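Local coordinates for protein phosphosugar isomerase (Escherichia coli O6:H1, PDB 5UQI) that probably interconverts arabinose 5-phosphate and ribulose 5-phosphate, and binds arabinose 5-phosphate in its sugar isomerase domain, at residues V46-V51 with K60-F65; V93-S98 with Y119-T124. One frame throughout, in Å; residues are numbered along the deposited sequence.

Both contacts belong to the buried core of the SIS domain and share one parallel sheet. Interaction 1 packs helix 52-67 against strand 46-50. Interaction 2 pairs strands 93-97 and 120-124. Strand 46-50 also pairs with strand 93-97: Val47 N lies 2.8 Å from Val93 O, and Val46 and Ile95 pack against each other. The chemistry differs with place. Interaction 1 has no hydrogen bonds across it and rests on aromatic and aliphatic packing. Interaction 2 is built on backbone hydrogen bonds, with apolar side chains above and below. Both 46-51 and 93-98 end in the sugar phosphate pocket, through Val51 and Ser98. Tyr119 of interaction 2 is partly exposed.

Interaction 1 of 2, residues V46-V51 with K60-F65; sequences VVFIGV and KLAATF
Leu61 lays its CB over one face of the Phe48 ring, in a CH-pi contact 4.1 Å from the ring centroid. The approach is off centre, toward the CE2 and CZ rim. CD1 of Leu61 adds a further touch at Phe48 CE2. Beyond the contact, Leu61 also meets Asp166 of helix 156-175.

Ala62 comes next and takes the other end of the ring. Its CB is 3.7 Å from Phe48 CD1, and its backbone N sits over the same face as Leu61 CB. The small methyl lets the helix backbone come close to the ring: CA of Phe48 and CA of Ala62 are 6.3 Å apart.

This is the strand-to-helix packing of a beta-alpha-beta unit. Strand 46-50 leads into helix 52-67, which returns to strand 72-76. Strand and helix segments run nearly antiparallel, at 166°, with axes 8.5 Å apart. The turn between them includes Val51, part of the arabinose 5-phosphate pocket. The helix also lies on helix 156-175, where Lys60 NZ forms a salt bridge with Asp166.

Phe65 receives the edge of Phe48 on its face. The T-shaped pair has planes at 86° and centroids 5.0 Å apart. CZ of Phe48 points at the middle of the Phe65 ring. Phe65 CG lies beside the backbone N and roughly anti to the carbonyl carbon (chi1 -91°), which carries the ring toward the strand. The second torsion sets which way its face turns. CG1 of Val46 reaches Phe65 CE2 obliquely at 4.2 Å.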
loop_
_atom_site.group_PDB
_atom_site.type_symbol
_atom_site.label_atom_id
_atom_site.label_comp_id
_atom_site.label_asym_id
_atom_site.label_seq_id
_atom_site.Cartn_x
_atom_site.Cartn_y
_atom_site.Cartn_z
ATOM N N VAL A 46 1.763 8.824 8.811
ATOM C CA VAL A 46 2.152 7.825 7.825
ATOM C C VAL A 46 1.835 8.388 6.441
ATOM O O VAL A 46 0.685 8.644 6.143
ATOM C CB VAL A 46 1.459 6.453 8.062
ATOM C CG1 VAL A 46 1.819 5.439 6.992
ATOM C CG2 VAL A 46 1.769 5.943 9.491
ATOM N N VAL A 47 2.877 8.601 5.641
ATOM C CA VAL A 47 2.659 9.271 4.327
ATOM C C VAL A 47 2.769 8.211 3.281
ATOM O O VAL A 47 3.803 7.541 3.145
ATOM C CB VAL A 47 3.698 10.354 4.089
ATOM C CG1 VAL A 47 3.487 10.984 2.708
ATOM C CG2 VAL A 47 3.645 11.395 5.192
ATOM N N PHE A 48 1.673 8.017 2.522
ATOM C CA PHE A 48 1.681 7.017 1.448
ATOM C C PHE A 48 2.007 7.711 0.134
ATOM O O PHE A 48 1.454 8.790 -0.152
ATOM C CB PHE A 48 0.279 6.368 1.292
ATOM C CG PHE A 48 -0.041 5.340 2.320
ATOM C CD1 PHE A 48 -0.608 5.716 3.539
ATOM C CD2 PHE A 48 0.169 3.967 2.010
ATOM C CE1 PHE A 48 -0.914 4.722 4.516
ATOM C CE2 PHE A 48 -0.152 2.978 2.976
ATOM C CZ PHE A 48 -0.739 3.360 4.182
ATOM N N ILE A 49 2.870 7.066 -0.669
ATOM C CA ILE A 49 3.250 7.660 -1.958
ATOM C C ILE A 49 3.086 6.578 -3.014
ATOM O O ILE A 49 3.520 5.409 -2.858
ATOM C CB ILE A 49 4.770 8.105 -1.936
ATOM C CG1 ILE A 49 4.953 9.182 -0.876
ATOM C CG2 ILE A 49 5.164 8.593 -3.340
ATOM C CD1 ILE A 49 6.406 9.742 -0.822
ATOM N N GLY A 50 2.475 6.959 -4.158
ATOM C CA GLY A 50 2.276 6.026 -5.294
ATOM C C GLY A 50 1.885 6.846 -6.504
ATOM O O GLY A 50 1.645 8.057 -6.399
ATOM N N VAL A 51 1.879 6.150 -7.643
ATOM C CA VAL A 51 1.332 6.737 -8.890
ATOM C C VAL A 51 0.511 5.674 -9.595
ATOM O O VAL A 51 0.563 4.484 -9.214
ATOM C CB VAL A 51 2.441 7.242 -9.868
ATOM C CG1 VAL A 51 3.310 8.369 -9.204
ATOM C CG2 VAL A 51 3.272 6.100 -10.438
ATOM N N LYS A 60 -6.582 5.249 -0.933
ATOM C CA LYS A 60 -7.540 4.524 -0.107
ATOM C C LYS A 60 -6.906 4.150 1.227
ATOM O O LYS A 60 -7.536 4.393 2.286
ATOM C CB LYS A 60 -7.971 3.249 -0.854
ATOM C CG LYS A 60 -9.350 2.735 -0.373
ATOM C CD LYS A 60 -9.306 2.037 1.012
ATOM C CE LYS A 60 -10.597 1.256 1.268
ATOM N NZ LYS A 60 -10.401 0.523 2.593
ATOM N N LEU A 61 -5.669 3.623 1.189
ATOM C CA LEU A 61 -5.074 3.174 2.439
ATOM C C LEU A 61 -4.767 4.345 3.384
ATOM O O LEU A 61 -4.954 4.209 4.609
ATOM C CB LEU A 61 -3.762 2.406 2.122
ATOM C CG LEU A 61 -4.049 1.089 1.379
ATOM C CD1 LEU A 61 -2.678 0.397 1.169
ATOM C CD2 LEU A 61 -4.949 0.146 2.255
ATOM N N ALA A 62 -4.318 5.493 2.854
ATOM C CA ALA A 62 -4.127 6.669 3.766
ATOM C C ALA A 62 -5.435 7.015 4.440
ATOM O O ALA A 62 -5.424 7.309 5.636
ATOM C CB ALA A 62 -3.601 7.872 2.924
ATOM N N ALA A 63 -6.538 7.003 3.676
ATOM C CA ALA A 63 -7.810 7.387 4.252
ATOM C C ALA A 63 -8.254 6.342 5.296
ATOM O O ALA A 63 -8.742 6.713 6.353
ATOM C CB ALA A 63 -8.851 7.557 3.127
ATOM N N THR A 64 -8.024 5.065 4.998
ATOM C CA THR A 64 -8.432 3.969 5.937
ATOM C C THR A 64 -7.567 4.022 7.212
ATOM O O THR A 64 -8.093 3.894 8.322
ATOM C CB THR A 64 -8.322 2.651 5.183
ATOM O OG1 THR A 64 -9.529 2.622 4.362
ATOM C CG2 THR A 64 -8.467 1.480 6.135
ATOM N N PHE A 65 -6.256 4.271 7.057
ATOM C CA PHE A 65 -5.426 4.414 8.260
ATOM C C PHE A 65 -5.969 5.549 9.096
ATOM O O PHE A 65 -6.179 5.397 10.313
ATOM C CB PHE A 65 -3.941 4.762 7.855
ATOM C CG PHE A 65 -3.058 3.546 7.670
ATOM C CD1 PHE A 65 -3.418 2.428 6.854
ATOM C CD2 PHE A 65 -1.809 3.593 8.241
ATOM C CE1 PHE A 65 -2.567 1.308 6.766
ATOM C CE2 PHE A 65 -0.944 2.496 8.101
ATOM C CZ PHE A 65 -1.327 1.384 7.376
#

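Interaction 2 of 2, residues V93-S98 with Y119-T124; sequences VVILIS and YLISFT. With A5P (arabinose-5-phosphate), chain B.
Ile95 packs its CG2 methyl on the Phe123 ring. CG2 sits over the centre of that ring, 3.8 Å from the centroid and 8° off the ring normal. CG2 stands anti to the backbone N of Ile95, while CG1, beside that N (chi1 -63°), lies alongside Ile121 CB. CD1 of Ile121 presses on Val93 CG1 at 3.6 Å. On the other face, Leu120 CD2 packs on Val94 CB at 3.7 Å.

Five backbone hydrogen bonds tie the strands in register. The shortest runs from Ile121 N to Val94 O, 2.7 Å. The bond from Leu96 N to Ile121 O is 2.8 Å.

The Tyr119 end is looser. Tyr119 is partly exposed, and its CD1 comes no nearer to Val93 CG1 than 4.5 Å.

At the far end, Ser98 turns OG anti to its backbone N (chi1 170°) and donates to the phosphate oxygen O3P of A5P at 3.0 Å. Gly101 N and Thr103 OG1 also bond to this OG. Such parallel strands, ending at a serine-rich phosphate-binding loop, are typical of the SIS fold and its sugar phosphate site.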
loop_
_atom_site.group_PDB
_atom_site.type_symbol
_atom_site.label_atom_id
_atom_site.label_comp_id
_atom_site.label_asym_id
_atom_site.label_seq_id
_atom_site.Cartn_x
_atom_site.Cartn_y
_atom_site.Cartn_z
ATOM N N VAL A 93 6.611 8.764 8.726
ATOM C CA VAL A 93 7.103 7.500 8.162
ATOM C C VAL A 93 6.490 7.404 6.797
ATOM O O VAL A 93 5.292 7.690 6.695
ATOM C CB VAL A 93 6.711 6.293 9.043
ATOM C CG1 VAL A 93 6.959 4.940 8.355
ATOM C CG2 VAL A 93 7.415 6.466 10.406
ATOM N N VAL A 94 7.246 6.957 5.798
ATOM C CA VAL A 94 6.804 6.973 4.378
ATOM C C VAL A 94 6.610 5.545 3.920
ATOM O O VAL A 94 7.524 4.688 4.081
ATOM C CB VAL A 94 7.822 7.746 3.487
ATOM C CG1 VAL A 94 7.364 7.744 2.043
ATOM C CG2 VAL A 94 8.017 9.165 3.965
ATOM N N ILE A 95 5.435 5.248 3.322
ATOM C CA ILE A 95 5.227 3.965 2.690
ATOM C C ILE A 95 5.133 4.231 1.205
ATOM O O ILE A 95 4.231 4.955 0.757
ATOM C CB ILE A 95 3.921 3.268 3.165
ATOM C CG1 ILE A 95 4.004 2.965 4.685
ATOM C CG2 ILE A 95 3.640 2.037 2.364
ATOM C CD1 ILE A 95 2.731 2.341 5.297
ATOM N N LEU A 96 6.032 3.668 0.423
ATOM C CA LEU A 96 5.982 3.854 -1.021
ATOM C C LEU A 96 5.452 2.578 -1.665
ATOM O O LEU A 96 5.953 1.470 -1.423
ATOM C CB LEU A 96 7.384 4.115 -1.591
ATOM C CG LEU A 96 8.000 5.392 -1.003
ATOM C CD1 LEU A 96 9.078 5.078 0.072
ATOM C CD2 LEU A 96 8.559 6.306 -2.090
ATOM N N ILE A 97 4.402 2.688 -2.490
ATOM C CA ILE A 97 3.734 1.533 -3.089
ATOM C C ILE A 97 4.012 1.490 -4.555
ATOM O O ILE A 97 3.761 2.461 -5.280
ATOM C CB ILE A 97 2.176 1.586 -2.839
ATOM C CG1 ILE A 97 1.888 1.592 -1.345
ATOM C CG2 ILE A 97 1.552 0.359 -3.551
ATOM C CD1 ILE A 97 0.358 1.559 -1.062
ATOM N N SER A 98 4.612 0.393 -4.995
ATOM C CA SER A 98 4.857 0.183 -6.420
ATOM C C SER A 98 4.899 -1.324 -6.676
ATOM O O SER A 98 5.736 -2.025 -6.099
ATOM C CB SER A 98 6.227 0.779 -6.812
ATOM O OG SER A 98 6.628 0.395 -8.136
ATOM N N TYR A 119 12.169 7.302 7.804
ATOM C CA TYR A 119 12.114 5.860 7.677
ATOM C C TYR A 119 11.204 5.498 6.505
ATOM O O TYR A 119 10.084 6.057 6.414
ATOM C CB TYR A 119 11.536 5.299 8.976
ATOM C CG TYR A 119 11.755 3.825 9.101
ATOM C CD1 TYR A 119 10.921 2.908 8.528
ATOM C CD2 TYR A 119 12.884 3.327 9.770
ATOM C CE1 TYR A 119 11.129 1.539 8.600
ATOM C CE2 TYR A 119 13.090 1.968 9.836
ATOM C CZ TYR A 119 12.222 1.069 9.283
ATOM O OH TYR A 119 12.421 -0.314 9.363
ATOM N N LEU A 120 11.731 4.702 5.587
ATOM C CA LEU A 120 11.046 4.369 4.318
ATOM C C LEU A 120 10.642 2.923 4.323
ATOM O O LEU A 120 11.440 2.035 4.527
ATOM C CB LEU A 120 11.929 4.659 3.087
ATOM C CG LEU A 120 12.558 6.055 3.037
ATOM C CD1 LEU A 120 13.426 6.072 1.754
ATOM C CD2 LEU A 120 11.492 7.187 3.088
ATOM N N ILE A 121 9.363 2.657 3.979
ATOM C CA ILE A 121 8.829 1.320 3.850
ATOM C C ILE A 121 8.380 1.168 2.405
ATOM O O ILE A 121 7.795 2.102 1.864
ATOM C CB ILE A 121 7.573 1.194 4.775
ATOM C CG1 ILE A 121 8.052 1.309 6.242
ATOM C CG2 ILE A 121 6.839 -0.129 4.544
ATOM C CD1 ILE A 121 6.860 1.495 7.174
ATOM N N SER A 122 8.637 0.036 1.781
ATOM C CA SER A 122 8.126 -0.216 0.447
ATOM C C SER A 122 7.136 -1.370 0.447
ATOM O O SER A 122 7.292 -2.332 1.187
ATOM C CB SER A 122 9.219 -0.497 -0.605
ATOM O OG SER A 122 9.966 -1.710 -0.187
ATOM N N PHE A 123 6.073 -1.256 -0.375
ATOM C CA PHE A 123 5.237 -2.396 -0.677
ATOM C C PHE A 123 5.428 -2.700 -2.142
ATOM O O PHE A 123 4.999 -1.894 -3.024
ATOM C CB PHE A 123 3.733 -1.987 -0.498
ATOM C CG PHE A 123 3.216 -1.842 0.940
ATOM C CD1 PHE A 123 4.024 -1.847 2.076
ATOM C CD2 PHE A 123 1.827 -1.571 1.134
ATOM C CE1 PHE A 123 3.490 -1.721 3.348
ATOM C CE2 PHE A 123 1.306 -1.393 2.416
ATOM C CZ PHE A 123 2.113 -1.496 3.525
ATOM N N THR A 124 6.053 -3.846 -2.497
ATOM C CA THR A 124 6.351 -4.221 -3.888
ATOM C C THR A 124 6.219 -5.726 -4.008
ATOM O O THR A 124 6.143 -6.394 -2.968
ATOM C CB THR A 124 7.777 -3.803 -4.367
ATOM O OG1 THR A 124 8.768 -4.726 -3.847
ATOM C CG2 THR A 124 8.155 -2.349 -3.908
HETATM C C1 A5P B . -0.482 1.108 -14.737
HETATM O O1 A5P B . -1.018 0.081 -14.716
HETATM C C2 A5P B . -0.558 1.912 -13.521
HETATM O O2 A5P B . -1.852 2.220 -13.109
HETATM C C3 A5P B . 0.255 1.131 -12.582
HETATM O O3 A5P B . -0.319 1.001 -11.276
HETATM C C4 A5P B . 1.409 2.095 -12.694
HETATM O O4 A5P B . 2.089 1.897 -13.921
HETATM C C5 A5P B . 2.372 1.982 -11.552
HETATM O O5 A5P B . 2.957 0.736 -11.595
HETATM P P A5P B . 3.628 0.268 -10.223
HETATM O O1P A5P B . 2.539 -0.218 -9.250
HETATM O O2P A5P B . 4.566 -0.950 -10.729
HETATM O O3P A5P B . 4.287 1.414 -9.642
#